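Local structure of 3-deoxy-manno-octulosonate cytidylyltransferase (Escherichia coli, 1H7E) at residues Ala3-Pro8 with Ile91-Gln96; Ala9-Ser14 with Asp52-Gln57; Pro121-Cys126 with Ile175-Arg180. The protein couples the eight-carbon sugar KDO to CMP from CTP, releasing diphosphate, probably to activate it for lipopolysaccharide synthesis. One frame throughout, in Å; residues are numbered along the deposited sequence.

Contact 1 (Ala3-Pro8 with Ile91-Gln96); sequences AVIVIP and IYINLQ
With chi1 at -62°, Y92 carries its ring away from its carbonyl carbon and beside V4, whose chi1 of -53° puts CG2 between backbone N and carbonyl carbon, where it meets the ring. V4 CG2 lies 3.6 Å from Y92 CD2, the side chains side by side and the methyl oblique to the ring. Strands 3-8 and 91-94 run parallel as neighbours in the middle of the mixed sheet of this GT-A-like nucleotidyltransferase fold. Four alternating backbone bonds join them: V4 N to I91 O, I93 N to V4 O, V6 N to I93 O and L95 N to V6 O. The third is nearly straight, 178° at the hydrogen and 2.8 Å from V6 N to I93 O. On the face of V4, V6, Y92 and N94, the last three pack on helix 76-86 and V4 on A89, and Y92 OH is held by V87 O. A3, I5, I91 and I93 make the other face: A3 and I93 meet L111 of helix 104-116, while I5 meets A37 of helix 29-38. I5 CG1 packs 4.0 Å from I93 CB, and I5 CG2 reaches L95 CG at 3.9 Å. N94 OD1 comes within 3.3 Å of P8 CG.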
loop_
_atom_site.group_PDB
_atom_site.type_symbol
_atom_site.label_atom_id
_atom_site.label_comp_id
_atom_site.label_asym_id
_atom_site.label_seq_id
_atom_site.Cartn_x
_atom_site.Cartn_y
_atom_site.Cartn_z
ATOM N N ALA A 3 -27.675 11.675 -0.471
ATOM C CA ALA A 3 -26.595 11.423 0.460
ATOM C C ALA A 3 -27.071 11.725 1.855
ATOM O O ALA A 3 -27.826 12.674 2.059
ATOM C CB ALA A 3 -25.411 12.323 0.129
ATOM N N VAL A 4 -26.648 10.911 2.815
ATOM C CA VAL A 4 -26.985 11.162 4.211
ATOM C C VAL A 4 -25.720 11.088 5.067
ATOM O O VAL A 4 -24.740 10.429 4.709
ATOM C CB VAL A 4 -28.053 10.178 4.786
ATOM C CG1 VAL A 4 -29.308 10.162 3.884
ATOM C CG2 VAL A 4 -27.480 8.799 4.961
ATOM N N ILE A 5 -25.711 11.826 6.158
ATOM C CA ILE A 5 -24.578 11.803 7.068
ATOM C C ILE A 5 -24.995 11.035 8.302
ATOM O O ILE A 5 -26.067 11.278 8.852
ATOM C CB ILE A 5 -24.136 13.215 7.491
ATOM C CG1 ILE A 5 -23.456 13.914 6.320
ATOM C CG2 ILE A 5 -23.238 13.148 8.726
ATOM C CD1 ILE A 5 -23.152 15.366 6.585
ATOM N N VAL A 6 -24.173 10.066 8.704
ATOM C CA VAL A 6 -24.443 9.272 9.895
ATOM C C VAL A 6 -23.315 9.537 10.884
ATOM O O VAL A 6 -22.132 9.461 10.532
ATOM C CB VAL A 6 -24.526 7.750 9.588
ATOM C CG1 VAL A 6 -24.738 6.970 10.872
ATOM C CG2 VAL A 6 -25.656 7.470 8.624
ATOM N N ILE A 7 -23.678 9.889 12.109
ATOM C CA ILE A 7 -22.710 10.180 13.150
ATOM C C ILE A 7 -22.810 9.127 14.250
ATOM O O ILE A 7 -23.788 9.100 14.994
ATOM C CB ILE A 7 -22.979 11.562 13.794
ATOM C CG1 ILE A 7 -22.963 12.669 12.738
ATOM C CG2 ILE A 7 -21.943 11.856 14.895
ATOM C CD1 ILE A 7 -23.610 13.953 13.226
ATOM N N PRO A 8 -21.843 8.191 14.315
ATOM C CA PRO A 8 -21.838 7.141 15.346
ATOM C C PRO A 8 -21.526 7.835 16.668
ATOM O O PRO A 8 -20.550 8.583 16.761
ATOM C CB PRO A 8 -20.648 6.260 14.940
ATOM C CG PRO A 8 -20.525 6.478 13.486
ATOM C CD PRO A 8 -20.756 7.965 13.347
ATOM N N ILE A 91 -25.497 7.399 -1.068
ATOM C CA ILE A 91 -24.181 7.663 -0.467
ATOM C C ILE A 91 -24.287 7.932 1.023
ATOM O O ILE A 91 -25.054 8.796 1.443
ATOM C CB ILE A 91 -23.519 8.907 -1.121
ATOM C CG1 ILE A 91 -23.258 8.641 -2.612
ATOM C CG2 ILE A 91 -22.229 9.284 -0.375
ATOM C CD1 ILE A 91 -22.952 9.880 -3.408
ATOM N N TYR A 92 -23.520 7.195 1.824
ATOM C CA TYR A 92 -23.525 7.365 3.273
ATOM C C TYR A 92 -22.180 7.910 3.706
ATOM O O TYR A 92 -21.139 7.352 3.355
ATOM C CB TYR A 92 -23.734 6.028 3.982
ATOM C CG TYR A 92 -25.059 5.366 3.678
ATOM C CD1 TYR A 92 -25.232 4.626 2.517
ATOM C CD2 TYR A 92 -26.147 5.504 4.553
ATOM C CE1 TYR A 92 -26.463 4.038 2.222
ATOM C CE2 TYR A 92 -27.383 4.920 4.271
ATOM C CZ TYR A 92 -27.531 4.193 3.108
ATOM O OH TYR A 92 -28.740 3.604 2.804
ATOM N N ILE A 93 -22.201 8.987 4.473
ATOM C CA ILE A 93 -20.979 9.609 4.975
ATOM C C ILE A 93 -20.937 9.312 6.458
ATOM O O ILE A 93 -21.905 9.556 7.188
ATOM C CB ILE A 93 -20.984 11.128 4.737
ATOM C CG1 ILE A 93 -20.933 11.407 3.242
ATOM C CG2 ILE A 93 -19.799 11.801 5.458
ATOM C CD1 ILE A 93 -21.296 12.818 2.894
ATOM N N ASN A 94 -19.826 8.750 6.908
ATOM C CA ASN A 94 -19.671 8.404 8.308
ATOM C C ASN A 94 -18.720 9.411 8.940
ATOM O O ASN A 94 -17.553 9.467 8.568
ATOM C CB ASN A 94 -19.090 6.997 8.404
ATOM C CG ASN A 94 -19.402 6.318 9.716
ATOM O OD1 ASN A 94 -20.556 6.294 10.158
ATOM N ND2 ASN A 94 -18.381 5.713 10.330
ATOM N N LEU A 95 -19.251 10.260 9.816
ATOM C CA LEU A 95 -18.481 11.275 10.538
ATOM C C LEU A 95 -18.244 10.806 11.952
ATOM O O LEU A 95 -19.122 10.207 12.552
ATOM C CB LEU A 95 -19.279 12.563 10.679
ATOM C CG LEU A 95 -19.406 13.562 9.552
ATOM C CD1 LEU A 95 -19.951 14.856 10.154
ATOM C CD2 LEU A 95 -18.053 13.818 8.933
ATOM N N GLN A 96 -17.111 11.168 12.536
ATOM C CA GLN A 96 -16.839 10.778 13.919
ATOM C C GLN A 96 -17.557 11.703 14.918
ATOM O O GLN A 96 -17.531 12.924 14.776
ATOM C CB GLN A 96 -15.330 10.734 14.168
ATOM C CG GLN A 96 -14.630 9.642 13.349
ATOM C CD GLN A 96 -15.421 8.328 13.342
ATOM O OE1 GLN A 96 -15.595 7.689 14.385
ATOM N NE2 GLN A 96 -15.937 7.946 12.169
#

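Contact 2 (Ala9-Ser14 with Asp52-Gln57)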
loop_
_atom_site.group_PDB
_atom_site.type_symbol
_atom_site.label_atom_id
_atom_site.label_comp_id
_atom_site.label_asym_id
_atom_site.label_seq_id
_atom_site.Cartn_x
_atom_site.Cartn_y
_atom_site.Cartn_z
ATOM N N ALA A 9 -22.339 7.608 17.687
ATOM C CA ALA A 9 -22.109 8.265 18.964
ATOM C C ALA A 9 -22.386 7.342 20.131
ATOM O O ALA A 9 -23.491 7.335 20.673
ATOM C CB ALA A 9 -22.969 9.526 19.073
ATOM N N ARG A 10 -21.392 6.540 20.498
ATOM C CA ARG A 10 -21.546 5.648 21.636
ATOM C C ARG A 10 -21.026 6.305 22.933
ATOM O O ARG A 10 -19.955 6.928 22.956
ATOM C CB ARG A 10 -20.943 4.259 21.359
ATOM C CG ARG A 10 -19.581 4.222 20.683
ATOM C CD ARG A 10 -19.256 2.801 20.203
ATOM N NE ARG A 10 -19.463 1.789 21.245
ATOM C CZ ARG A 10 -19.880 0.540 21.019
ATOM N NH1 ARG A 10 -20.136 0.127 19.782
ATOM N NH2 ARG A 10 -20.068 -0.293 22.037
ATOM N N TYR A 11 -21.861 6.235 23.972
ATOM C CA TYR A 11 -21.594 6.818 25.291
ATOM C C TYR A 11 -20.338 6.254 25.947
ATOM O O TYR A 11 -19.365 6.980 26.181
ATOM C CB TYR A 11 -22.813 6.581 26.200
ATOM C CG TYR A 11 -22.797 7.306 27.534
ATOM C CD1 TYR A 11 -23.546 8.468 27.724
ATOM C CD2 TYR A 11 -22.066 6.809 28.618
ATOM C CE1 TYR A 11 -23.573 9.116 28.961
ATOM C CE2 TYR A 11 -22.084 7.452 29.856
ATOM C CZ TYR A 11 -22.840 8.603 30.020
ATOM O OH TYR A 11 -22.862 9.240 31.238
ATOM N N GLY A 12 -20.383 4.952 26.232
ATOM C CA GLY A 12 -19.281 4.254 26.872
ATOM C C GLY A 12 -17.919 4.413 26.223
ATOM O O GLY A 12 -17.725 4.128 25.035
ATOM N N SER A 13 -16.973 4.881 27.029
ATOM C CA SER A 13 -15.594 5.093 26.603
ATOM C C SER A 13 -14.785 5.019 27.901
ATOM O O SER A 13 -15.267 5.432 28.963
ATOM C CB SER A 13 -15.442 6.465 25.917
ATOM O OG SER A 13 -14.287 6.525 25.088
ATOM N N SER A 14 -13.586 4.446 27.820
ATOM C CA SER A 14 -12.709 4.278 28.984
ATOM C C SER A 14 -12.160 5.557 29.655
ATOM O O SER A 14 -12.428 5.809 30.839
ATOM C CB SER A 14 -11.564 3.317 28.630
ATOM O OG SER A 14 -10.978 3.644 27.377
ATOM N N ASP A 52 -27.029 3.742 23.060
ATOM C CA ASP A 52 -27.371 4.179 24.410
ATOM C C ASP A 52 -28.541 5.174 24.446
ATOM O O ASP A 52 -28.500 6.203 23.771
ATOM C CB ASP A 52 -26.124 4.796 25.060
ATOM C CG ASP A 52 -26.288 5.012 26.549
ATOM O OD1 ASP A 52 -26.810 6.075 26.923
ATOM O OD2 ASP A 52 -25.900 4.120 27.339
ATOM N N PRO A 53 -29.579 4.893 25.268
ATOM C CA PRO A 53 -30.769 5.751 25.406
ATOM C C PRO A 53 -30.489 7.157 25.933
ATOM O O PRO A 53 -31.250 8.089 25.660
ATOM C CB PRO A 53 -31.671 4.953 26.358
ATOM C CG PRO A 53 -30.693 4.155 27.168
ATOM C CD PRO A 53 -29.701 3.700 26.127
ATOM N N ARG A 54 -29.407 7.314 26.690
ATOM C CA ARG A 54 -29.044 8.627 27.221
ATOM C C ARG A 54 -28.632 9.551 26.065
ATOM O O ARG A 54 -29.008 10.735 26.035
ATOM C CB ARG A 54 -27.911 8.503 28.253
ATOM C CG ARG A 54 -28.283 7.688 29.491
ATOM C CD ARG A 54 -27.090 7.470 30.432
ATOM N NE ARG A 54 -26.132 6.483 29.921
ATOM C CZ ARG A 54 -25.123 5.961 30.622
ATOM N NH1 ARG A 54 -24.914 6.321 31.887
ATOM N NH2 ARG A 54 -24.313 5.076 30.050
ATOM N N VAL A 55 -27.899 8.988 25.099
ATOM C CA VAL A 55 -27.450 9.736 23.928
ATOM C C VAL A 55 -28.642 10.007 23.009
ATOM O O VAL A 55 -28.799 11.120 22.488
ATOM C CB VAL A 55 -26.326 8.978 23.153
ATOM C CG1 VAL A 55 -25.998 9.681 21.838
ATOM C CG2 VAL A 55 -25.082 8.902 23.990
ATOM N N GLU A 56 -29.488 8.995 22.824
ATOM C CA GLU A 56 -30.666 9.138 21.983
ATOM C C GLU A 56 -31.513 10.283 22.520
ATOM O O GLU A 56 -31.985 11.126 21.757
ATOM C CB GLU A 56 -31.488 7.865 22.009
ATOM C CG GLU A 56 -32.819 7.996 21.295
ATOM C CD GLU A 56 -33.725 6.819 21.569
ATOM O OE1 GLU A 56 -33.797 6.377 22.743
ATOM O OE2 GLU A 56 -34.351 6.331 20.607
ATOM N N GLN A 57 -31.703 10.293 23.838
ATOM C CA GLN A 57 -32.468 11.339 24.510
ATOM C C GLN A 57 -31.825 12.710 24.327
ATOM O O GLN A 57 -32.511 13.677 23.980
ATOM C CB GLN A 57 -32.610 11.031 26.008
ATOM C CG GLN A 57 -33.885 10.272 26.354
ATOM C CD GLN A 57 -35.136 10.998 25.867
ATOM O OE1 GLN A 57 -35.556 12.002 26.457
ATOM N NE2 GLN A 57 -35.721 10.508 24.768
#
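A9 opens the contact with its methyl turned to the helix: CB meets V55 CG1, and the same methyl of V55 lies 3.6 Å from A9 O. That carbonyl is already satisfied by the hydroxyl of T50, so V55 touches it merely as a hydrocarbon neighbour. Two residues on, Y11 does most of the work. Its chi1 of -171° swings the ring out to R54, whose guanidinium lies flat on one face in a cation-pi stack, planes at 15° and centres 3.6 Å apart. The overlap is uneven, since R54 NH2 sits toward the rim, 3.2 Å from Y11 CD2. V55 CG2 arrives instead at the ring edge, and Y11 CB rests 3.8 Å from D52 CG. R54 also grips D52 side-on: NE reaches OD1 of D52 at 3.1 Å, and NH2 reaches its OD2 at 3.3 Å. D52 is the N-cap of the helix as well, its OD1 taking a second bond from R54 N; one carboxylate caps the helix and probably helps hold the guanidinium in its stacked orientation. The loop 9-14 follows strand 3-8, where related nucleotidyltransferases generally have their nucleotide-binding loop. It runs past the start of helix 53-61, just beyond strand 45-50; A9 touches V48 of that strand, and V55 touches both T50 and P20.

Contact 3 (Pro121-Cys126 with Ile175-Arg180)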
loop_
_atom_site.group_PDB
_atom_site.type_symbol
_atom_site.label_atom_id
_atom_site.label_comp_id
_atom_site.label_asym_id
_atom_site.label_seq_id
_atom_site.Cartn_x
_atom_site.Cartn_y
_atom_site.Cartn_z
ATOM N N PRO A 121 -16.154 3.432 -5.177
ATOM C CA PRO A 121 -16.906 2.827 -4.076
ATOM C C PRO A 121 -16.808 3.524 -2.725
ATOM O O PRO A 121 -17.805 3.622 -2.002
ATOM C CB PRO A 121 -16.325 1.405 -3.989
ATOM C CG PRO A 121 -15.416 1.270 -5.222
ATOM C CD PRO A 121 -14.946 2.649 -5.484
ATOM N N VAL A 122 -15.600 3.973 -2.375
ATOM C CA VAL A 122 -15.327 4.582 -1.074
ATOM C C VAL A 122 -14.345 5.735 -1.222
ATOM O O VAL A 122 -13.439 5.688 -2.064
ATOM C CB VAL A 122 -14.665 3.543 -0.114
ATOM C CG1 VAL A 122 -14.468 4.126 1.288
ATOM C CG2 VAL A 122 -15.474 2.236 -0.068
ATOM N N ALA A 123 -14.550 6.777 -0.423
ATOM C CA ALA A 123 -13.663 7.940 -0.420
ATOM C C ALA A 123 -13.386 8.325 1.037
ATOM O O ALA A 123 -14.191 8.048 1.929
ATOM C CB ALA A 123 -14.277 9.101 -1.183
ATOM N N THR A 124 -12.215 8.909 1.287
ATOM C CA THR A 124 -11.844 9.321 2.624
ATOM C C THR A 124 -10.916 10.530 2.494
ATOM O O THR A 124 -10.649 10.991 1.378
ATOM C CB THR A 124 -11.201 8.165 3.436
ATOM O OG1 THR A 124 -11.061 8.568 4.801
ATOM C CG2 THR A 124 -9.805 7.773 2.853
ATOM N N LEU A 125 -10.471 11.056 3.630
ATOM C CA LEU A 125 -9.629 12.252 3.645
ATOM C C LEU A 125 -8.238 12.061 4.244
ATOM O O LEU A 125 -7.993 11.120 4.992
ATOM C CB LEU A 125 -10.342 13.366 4.432
ATOM C CG LEU A 125 -11.712 13.838 3.920
ATOM C CD1 LEU A 125 -12.293 14.826 4.916
ATOM C CD2 LEU A 125 -11.589 14.447 2.522
ATOM N N CYS A 126 -7.346 12.998 3.920
ATOM C CA CYS A 126 -5.987 12.988 4.447
ATOM C C CYS A 126 -5.427 14.422 4.405
ATOM O O CYS A 126 -5.980 15.301 3.728
ATOM C CB CYS A 126 -5.097 12.043 3.620
ATOM S SG CYS A 126 -4.762 12.588 1.964
ATOM N N ILE A 175 -12.866 10.056 8.188
ATOM C CA ILE A 175 -14.203 10.375 7.671
ATOM C C ILE A 175 -14.308 9.622 6.358
ATOM O O ILE A 175 -13.419 9.735 5.505
ATOM C CB ILE A 175 -14.347 11.862 7.381
ATOM C CG1 ILE A 175 -14.277 12.634 8.699
ATOM C CG2 ILE A 175 -15.675 12.135 6.691
ATOM C CD1 ILE A 175 -14.263 14.110 8.511
ATOM N N TYR A 176 -15.402 8.879 6.188
ATOM C CA TYR A 176 -15.603 8.068 4.987
ATOM C C TYR A 176 -16.933 8.310 4.291
ATOM O O TYR A 176 -17.907 8.678 4.946
ATOM C CB TYR A 176 -15.608 6.587 5.361
ATOM C CG TYR A 176 -14.346 6.049 5.984
ATOM C CD1 TYR A 176 -14.136 6.135 7.362
ATOM C CD2 TYR A 176 -13.389 5.400 5.204
ATOM C CE1 TYR A 176 -12.997 5.578 7.952
ATOM C CE2 TYR A 176 -12.248 4.836 5.780
ATOM C CZ TYR A 176 -12.063 4.927 7.145
ATOM O OH TYR A 176 -10.965 4.341 7.718
ATOM N N ALA A 177 -16.952 8.114 2.973
ATOM C CA ALA A 177 -18.174 8.187 2.156
ATOM C C ALA A 177 -18.239 6.799 1.496
ATOM O O ALA A 177 -17.261 6.340 0.890
ATOM C CB ALA A 177 -18.085 9.277 1.093
ATOM N N TYR A 178 -19.363 6.111 1.654
ATOM C CA TYR A 178 -19.541 4.782 1.077
ATOM C C TYR A 178 -20.728 4.758 0.157
ATOM O O TYR A 178 -21.756 5.327 0.482
ATOM C CB TYR A 178 -19.874 3.741 2.151
ATOM C CG TYR A 178 -18.849 3.555 3.230
ATOM C CD1 TYR A 178 -17.829 2.609 3.093
ATOM C CD2 TYR A 178 -18.927 4.273 4.414
ATOM C CE1 TYR A 178 -16.924 2.379 4.113
ATOM C CE2 TYR A 178 -18.009 4.048 5.448
ATOM C CZ TYR A 178 -17.020 3.097 5.282
ATOM O OH TYR A 178 -16.133 2.845 6.296
ATOM N N ARG A 179 -20.581 4.087 -0.977
ATOM C CA ARG A 179 -21.678 3.874 -1.913
ATOM C C ARG A 179 -22.550 2.793 -1.222
ATOM O O ARG A 179 -22.038 1.942 -0.469
ATOM C CB ARG A 179 -21.140 3.302 -3.220
ATOM C CG ARG A 179 -21.733 3.890 -4.442
ATOM C CD ARG A 179 -20.761 4.850 -5.043
ATOM N NE ARG A 179 -21.446 5.929 -5.744
ATOM C CZ ARG A 179 -20.840 7.012 -6.223
ATOM N NH1 ARG A 179 -19.518 7.159 -6.079
ATOM N NH2 ARG A 179 -21.564 7.962 -6.814
ATOM N N ARG A 180 -23.861 2.831 -1.461
ATOM C CA ARG A 180 -24.783 1.870 -0.856
ATOM C C ARG A 180 -24.406 0.397 -1.102
ATOM O O ARG A 180 -24.433 -0.428 -0.173
ATOM C CB ARG A 180 -26.217 2.148 -1.355
ATOM C CG ARG A 180 -27.282 1.274 -0.713
ATOM C CD ARG A 180 -28.702 1.705 -1.118
ATOM N NE ARG A 180 -29.695 0.725 -0.679
ATOM C CZ ARG A 180 -30.289 0.705 0.514
ATOM N NH1 ARG A 180 -30.029 1.625 1.425
ATOM N NH2 ARG A 180 -31.097 -0.302 0.828
#
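A123 and A177 face each other as the hydrogen-bonded pair of two antiparallel strands, 122-129 and 169-179, in the mixed sheet of the GT-A-like fold. Each alanine serves the other twice over: A123 N gives to A177 O, and A177 N gives to A123 O, both at 3.0 Å. The first donor lies in the plane of its acceptor carbonyl, whereas A177 N is tilted 24° from that of A123. Two residues along, at the next hydrogen-bonding position, P121 O accepts from R179 N at 3.0 Å, prolonging the pairing to the point where R179 stands right before helix 180-185. The guanidinium of R179 is spent elsewhere, with NH1 bonded to L120 O and M114 O, the latter in helix 104-116. At I175 the carbonyl O has T124 OG1 at 2.7 Å, set there by a chi1 of -171°, but that hydroxyl is crowded in the model and the bond is correspondingly less sure. The backbone of T124 turns to the other neighbour, strand 212-216, bonding with R213 and F215, so strand 122-129 is held along both sides. H172 ties two further polar groups together: its NE2 is bonded to Y176 OH and its ND1 to L125 O. Around these bonds the side chains close up by face. A123 and A177 point to M114 on helix 104-116. On the other face V122, T124, Y176 and Y178 gather; Y178 OH lies over one face of the Y176 ring, and V122 CG1 meets that ring near its plane, at the edge. T124 CB is 3.9 Å from Y176 CD2. V122 and Y178 run side by side, V122 CG2 standing 4.0 Å from Y178 CD1.

Contacts 1 and 3 belong to one mixed sheet, their centres 10 Å apart. Strands 91-94 and 169-179 are neighbours in it, and the probable hydrogen bonds N94 N to Y176 O and Y92 O to Y178 N join the two contacts directly. Helix 104-116 packs against both. Contact 2 continues from strand 3-8 into the following loop, its centre about 17 Å from that of contact 1 and about 25 Å from that of contact 3, across the chain's centre. Along the chain it nests within the loop closed by contact 1, and contact 3 follows both. Strand 169-179, alone in running against the rest, joins the strands on the loop 9-14 side to 122-129 and 212-216.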